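PDB 2NWH: carbohydrate kinase from Agrobacterium tumefaciens, which probably transfers a phosphate group from ATP to a sugar or related small molecule. Local coordinates for residues 62-68 with 87-92; 224-228 with 248-252. All blocks are in the same frame, centred on the assembly; numbering follows the deposited sequence.

Contact 1: 62-68 with 87-92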
loop_
_atom_site.group_PDB
_atom_site.type_symbol
_atom_site.label_atom_id
_atom_site.label_comp_id
_atom_site.label_asym_id
_atom_site.label_seq_id
_atom_site.Cartn_x
_atom_site.Cartn_y
_atom_site.Cartn_z
ATOM N N ARG A 62 -3.238 -16.724 -3.980
ATOM C CA ARG A 62 -4.618 -16.674 -4.451
ATOM C C ARG A 62 -5.226 -18.069 -4.263
ATOM O O ARG A 62 -4.565 -19.069 -4.500
ATOM C CB ARG A 62 -4.629 -16.329 -5.927
ATOM C CG ARG A 62 -5.968 -16.294 -6.617
ATOM C CD ARG A 62 -6.856 -15.082 -6.184
ATOM N NE ARG A 62 -6.099 -13.803 -6.287
ATOM C CZ ARG A 62 -5.792 -13.173 -7.427
ATOM N NH1 ARG A 62 -6.178 -13.630 -8.620
ATOM N NH2 ARG A 62 -5.066 -12.059 -7.370
ATOM N N GLY A 63 -6.501 -18.120 -3.911
ATOM C CA GLY A 63 -7.227 -19.398 -3.860
ATOM C C GLY A 63 -7.819 -19.867 -5.190
ATOM O O GLY A 63 -7.851 -19.122 -6.161
ATOM N N GLY A 64 -8.343 -21.090 -5.234
ATOM C CA GLY A 64 -8.977 -21.560 -6.445
ATOM C C GLY A 64 -10.465 -21.243 -6.512
ATOM O O GLY A 64 -11.232 -22.077 -6.989
ATOM N N ASP A 65 -10.878 -20.071 -6.032
ATOM C CA ASP A 65 -12.297 -19.756 -5.809
ATOM C C ASP A 65 -12.822 -18.571 -6.602
ATOM O O ASP A 65 -12.069 -17.800 -7.223
ATOM C CB ASP A 65 -12.567 -19.542 -4.300
ATOM C CG ASP A 65 -11.548 -18.579 -3.638
ATOM O OD1 ASP A 65 -10.817 -17.860 -4.360
ATOM O OD2 ASP A 65 -11.494 -18.529 -2.389
ATOM N N VAL A 66 -14.140 -18.396 -6.559
ATOM C CA VAL A 66 -14.751 -17.250 -7.203
ATOM C C VAL A 66 -14.351 -15.908 -6.575
ATOM O O VAL A 66 -14.324 -14.891 -7.278
ATOM C CB VAL A 66 -16.308 -17.378 -7.297
ATOM C CG1 VAL A 66 -16.915 -16.130 -7.939
ATOM C CG2 VAL A 66 -16.698 -18.610 -8.106
ATOM N N THR A 67 -14.087 -15.872 -5.269
ATOM C CA THR A 67 -13.654 -14.620 -4.686
ATOM C C THR A 67 -12.312 -14.202 -5.290
ATOM O O THR A 67 -12.070 -13.020 -5.486
ATOM C CB THR A 67 -13.597 -14.653 -3.158
ATOM O OG1 THR A 67 -13.039 -15.900 -2.754
ATOM C CG2 THR A 67 -15.040 -14.489 -2.573
ATOM N N GLY A 68 -11.466 -15.183 -5.609
ATOM C CA GLY A 68 -10.140 -14.923 -6.197
ATOM C C GLY A 68 -10.327 -14.338 -7.582
ATOM O O GLY A 68 -9.556 -13.461 -8.010
ATOM N N PHE A 87 -3.257 -21.429 -5.323
ATOM C CA PHE A 87 -3.348 -22.716 -4.608
ATOM C C PHE A 87 -4.769 -23.205 -4.710
ATOM O O PHE A 87 -5.655 -22.735 -3.997
ATOM C CB PHE A 87 -2.918 -22.601 -3.144
ATOM C CG PHE A 87 -1.532 -22.103 -3.005
ATOM C CD1 PHE A 87 -0.456 -22.988 -3.117
ATOM C CD2 PHE A 87 -1.297 -20.741 -2.821
ATOM C CE1 PHE A 87 0.884 -22.530 -3.031
ATOM C CE2 PHE A 87 0.048 -20.254 -2.702
ATOM C CZ PHE A 87 1.119 -21.159 -2.830
ATOM N N LEU A 88 -4.981 -24.093 -5.678
ATOM C CA LEU A 88 -6.331 -24.401 -6.151
ATOM C C LEU A 88 -7.220 -25.000 -5.070
ATOM O O LEU A 88 -8.450 -24.729 -5.043
ATOM C CB LEU A 88 -6.260 -25.323 -7.376
ATOM C CG LEU A 88 -5.858 -24.599 -8.668
ATOM C CD1 LEU A 88 -5.777 -25.672 -9.801
ATOM C CD2 LEU A 88 -6.895 -23.493 -9.035
ATOM N N ASP A 89 -6.602 -25.733 -4.144
ATOM C CA ASP A 89 -7.302 -26.313 -2.972
ATOM C C ASP A 89 -7.684 -25.309 -1.866
ATOM O O ASP A 89 -8.388 -25.657 -0.915
ATOM C CB ASP A 89 -6.437 -27.415 -2.332
ATOM C CG ASP A 89 -5.053 -26.925 -1.913
ATOM O OD1 ASP A 89 -4.343 -26.325 -2.760
ATOM O OD2 ASP A 89 -4.654 -27.155 -0.732
ATOM N N ARG A 90 -7.220 -24.068 -1.954
ATOM C CA ARG A 90 -7.381 -23.132 -0.826
ATOM C C ARG A 90 -8.296 -21.972 -1.148
ATOM O O ARG A 90 -8.699 -21.763 -2.317
ATOM C CB ARG A 90 -6.031 -22.580 -0.362
ATOM C CG ARG A 90 -4.974 -23.645 0.117
ATOM C CD ARG A 90 -5.246 -24.128 1.557
ATOM N NE ARG A 90 -5.451 -22.967 2.455
ATOM C CZ ARG A 90 -4.523 -22.503 3.304
ATOM N NH1 ARG A 90 -3.354 -23.142 3.411
ATOM N NH2 ARG A 90 -4.764 -21.437 4.070
ATOM N N ARG A 91 -8.657 -21.235 -0.095
ATOM C CA ARG A 91 -9.516 -20.042 -0.243
ATOM C C ARG A 91 -8.669 -18.768 -0.284
ATOM O O ARG A 91 -7.687 -18.666 0.439
ATOM C CB ARG A 91 -10.486 -19.934 0.934
ATOM C CG ARG A 91 -11.576 -21.001 0.941
ATOM C CD ARG A 91 -12.550 -20.830 -0.236
ATOM N NE ARG A 91 -13.222 -19.522 -0.189
ATOM C CZ ARG A 91 -14.190 -19.122 -1.003
ATOM N NH1 ARG A 91 -14.645 -19.932 -1.949
ATOM N NH2 ARG A 91 -14.717 -17.915 -0.861
ATOM N N THR A 92 -9.108 -17.801 -1.082
ATOM C CA THR A 92 -8.459 -16.496 -1.184
ATOM C C THR A 92 -8.634 -15.750 0.160
ATOM O O THR A 92 -9.704 -15.832 0.811
ATOM C CB THR A 92 -9.065 -15.730 -2.411
ATOM O OG1 THR A 92 -8.769 -16.451 -3.630
ATOM C CG2 THR A 92 -8.599 -14.279 -2.503
HETATM O O HOH W 1 -12.347 -16.150 -0.250
HETATM O O HOH W 2 -15.900 -17.944 -3.874
#

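Contact 2: 224-228 with 248-252. With NA (sodium ion), chain E.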
loop_
_atom_site.group_PDB
_atom_site.type_symbol
_atom_site.label_atom_id
_atom_site.label_comp_id
_atom_site.label_asym_id
_atom_site.label_seq_id
_atom_site.Cartn_x
_atom_site.Cartn_y
_atom_site.Cartn_z
ATOM N N GLY A 224 -1.258 12.074 11.489
ATOM C CA GLY A 224 -2.557 12.759 11.504
ATOM C C GLY A 224 -3.003 13.168 10.106
ATOM O O GLY A 224 -2.702 12.489 9.124
ATOM N N ALA A 225 -3.709 14.290 10.020
ATOM C CA ALA A 225 -4.235 14.787 8.745
ATOM C C ALA A 225 -3.210 15.519 7.852
ATOM O O ALA A 225 -3.330 15.479 6.623
ATOM C CB ALA A 225 -5.457 15.692 9.003
ATOM N N SER A 226 -2.213 16.162 8.469
ATOM C CA SER A 226 -1.421 17.202 7.806
ATOM C C SER A 226 0.120 17.201 7.978
ATOM O O SER A 226 0.776 18.105 7.432
ATOM C CB SER A 226 -1.953 18.593 8.218
ATOM O OG SER A 226 -3.229 18.885 7.655
ATOM N N GLU A 227 0.707 16.260 8.732
ATOM C CA GLU A 227 2.185 16.216 8.826
ATOM C C GLU A 227 2.776 14.992 8.119
ATOM O O GLU A 227 2.321 13.860 8.337
ATOM C CB GLU A 227 2.705 16.265 10.270
ATOM C CG GLU A 227 1.985 17.213 11.201
ATOM C CD GLU A 227 2.588 17.252 12.604
ATOM O OE1 GLU A 227 3.713 17.791 12.776
ATOM O OE2 GLU A 227 1.922 16.766 13.547
ATOM N N VAL A 228 3.779 15.229 7.275
ATOM C CA VAL A 228 4.451 14.141 6.540
ATOM C C VAL A 228 5.939 14.432 6.433
ATOM O O VAL A 228 6.322 15.559 6.134
ATOM C CB VAL A 228 3.938 13.992 5.091
ATOM C CG1 VAL A 228 4.363 12.606 4.529
ATOM C CG2 VAL A 228 2.425 14.194 4.992
ATOM N N LYS A 248 -6.899 20.356 3.596
ATOM C CA LYS A 248 -6.724 20.134 5.039
ATOM C C LYS A 248 -6.538 18.671 5.441
ATOM O O LYS A 248 -6.362 18.374 6.625
ATOM C CB LYS A 248 -7.911 20.716 5.821
ATOM C CG LYS A 248 -8.327 22.104 5.402
ATOM C CD LYS A 248 -7.233 23.123 5.655
ATOM C CE LYS A 248 -7.793 24.568 5.601
ATOM N NZ LYS A 248 -8.667 24.820 4.406
ATOM N N ASP A 249 -6.612 17.762 4.469
ATOM C CA ASP A 249 -6.325 16.339 4.696
ATOM C C ASP A 249 -5.611 15.788 3.480
ATOM O O ASP A 249 -6.165 15.776 2.378
ATOM C CB ASP A 249 -7.613 15.542 4.963
ATOM C CG ASP A 249 -7.342 14.143 5.541
ATOM O OD1 ASP A 249 -6.162 13.722 5.653
ATOM O OD2 ASP A 249 -8.321 13.432 5.877
ATOM N N VAL A 250 -4.377 15.346 3.709
ATOM C CA VAL A 250 -3.497 14.782 2.691
ATOM C C VAL A 250 -3.007 13.369 3.107
ATOM O O VAL A 250 -1.923 12.910 2.711
ATOM C CB VAL A 250 -2.306 15.746 2.443
ATOM C CG1 VAL A 250 -2.812 17.087 1.843
ATOM C CG2 VAL A 250 -1.502 16.003 3.768
ATOM N N THR A 251 -3.816 12.680 3.910
ATOM C CA THR A 251 -3.468 11.320 4.365
ATOM C C THR A 251 -4.663 10.348 4.180
ATOM O O THR A 251 -5.823 10.705 4.452
ATOM C CB THR A 251 -3.003 11.320 5.844
ATOM O OG1 THR A 251 -4.079 11.789 6.679
ATOM C CG2 THR A 251 -1.786 12.239 6.031
ATOM N N GLY A 252 -4.383 9.121 3.739
ATOM C CA GLY A 252 -5.427 8.107 3.635
ATOM C C GLY A 252 -5.065 6.787 4.268
ATOM O O GLY A 252 -4.172 6.705 5.149
HETATM NA NA NA E . -6.631 11.605 6.474
#

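Contact 1: 62-68 with 87-92
The carboxylate of D65 meets T92 with both oxygens. D65 OD1 uses its syn lone pair to accept from T92 OG1 at 2.6 Å. D65 OD2 is met on its syn side by the backbone N of T92 at 2.8 Å, 24° out of the carboxylate plane. T92 is thus held by its hydroxyl and its amide at once. Its chi1 of -63° sets OG1 beside its own backbone N, which lets one carboxylate span both groups. T92 OG1 is also an acceptor, for G63 N at 2.8 Å. The aliphatic CD of R62 runs alongside T92, while the R62 guanidinium forms a salt bridge with D82.

R91 approaches D65 differently. Its chain bends at chi2 and chi3, and D65 OD2 sits above one face of the R91 guanidinium, shifted toward its rim. The two planes are 78° apart. D65 OD2 and R91 NE are 3.0 Å apart, yet no N-H points at the oxygen. The salt bridge is one of charge alone. D65 is also the N-cap of helix 66-77, with a weak capping bond from G68 N to D65 OD1. The contact lies where parallel strands 55-63 and 81-87, at one edge of the large sheet of this ribokinase-type fold, run out into loops. There F87 N donates to R62 O at 2.8 Å, and F87 to R90 form a type I turn. R90 O accepts from G64 N at 3.0 Å. Two waters extend the polar network. One joins T67 OG1 to T92 O, with a weak bond from R91 NH2. The other accepts from T67 N and R91 NH1.

Contact 2: 224-228 with 248-252
Segment 224-228 carries the turn of the antiparallel hairpin 219-223/227-231 and lies against the loop 248-252 without forming a sheet with it. The closest CA atoms, of A225 and D249, are 4.8 Å apart. One backbone bond joins the segments: V250 N donates to A225 O at 3.1 Å, almost straight at 178°. T251 OG1 adds a side-chain bond to G224 O at 2.9 Å, from 26° outside the carbonyl plane. A chi1 of 62° puts this hydroxyl between the backbone N and carbonyl carbon of T251, where it reaches both G224 and the sodium ion. T251 CG2 lies close to the carbonyl oxygens of G224 and A225. V250 CG2 touches A225 O.

D249 grips sodium with OD1 at 2.3 Å and OD2 at 2.6 Å. T251 adds its carbonyl O and OG1. D249 OD1 also accepts from T251 N, making an Asx turn. D249-G252 opens the DxTGAGD-type signature of pfkB kinases before helix 255-266, and the site is consistent with the monovalent-cation site of relatives such as ribokinase. T251 OG1 coordinates sodium through its oxygen and gives its proton to G224 O. Sodium binding and the joining of the two segments therefore share one hydroxyl.

Contact 1 closes before contact 2 opens along the chain. Their centres are 36 Å apart, on opposite sides of the chain's centre, and their nearest atoms are about 22 Å apart. Both reach the same ten-stranded mixed sheet. Contact 1 lies at its outermost parallel strand, 81-87, and the neighbouring 55-63, and leads on to strand 94-99 of the separate four-stranded sheet. In pfkB kinases such a small sheet is commonly the lid over the sugar site, and probably is here. Contact 2 lies where the large sheet changes from parallel to antiparallel, at the turn between 219-223 and 227-231. It holds the sodium-binding loop that precedes helix 255-266.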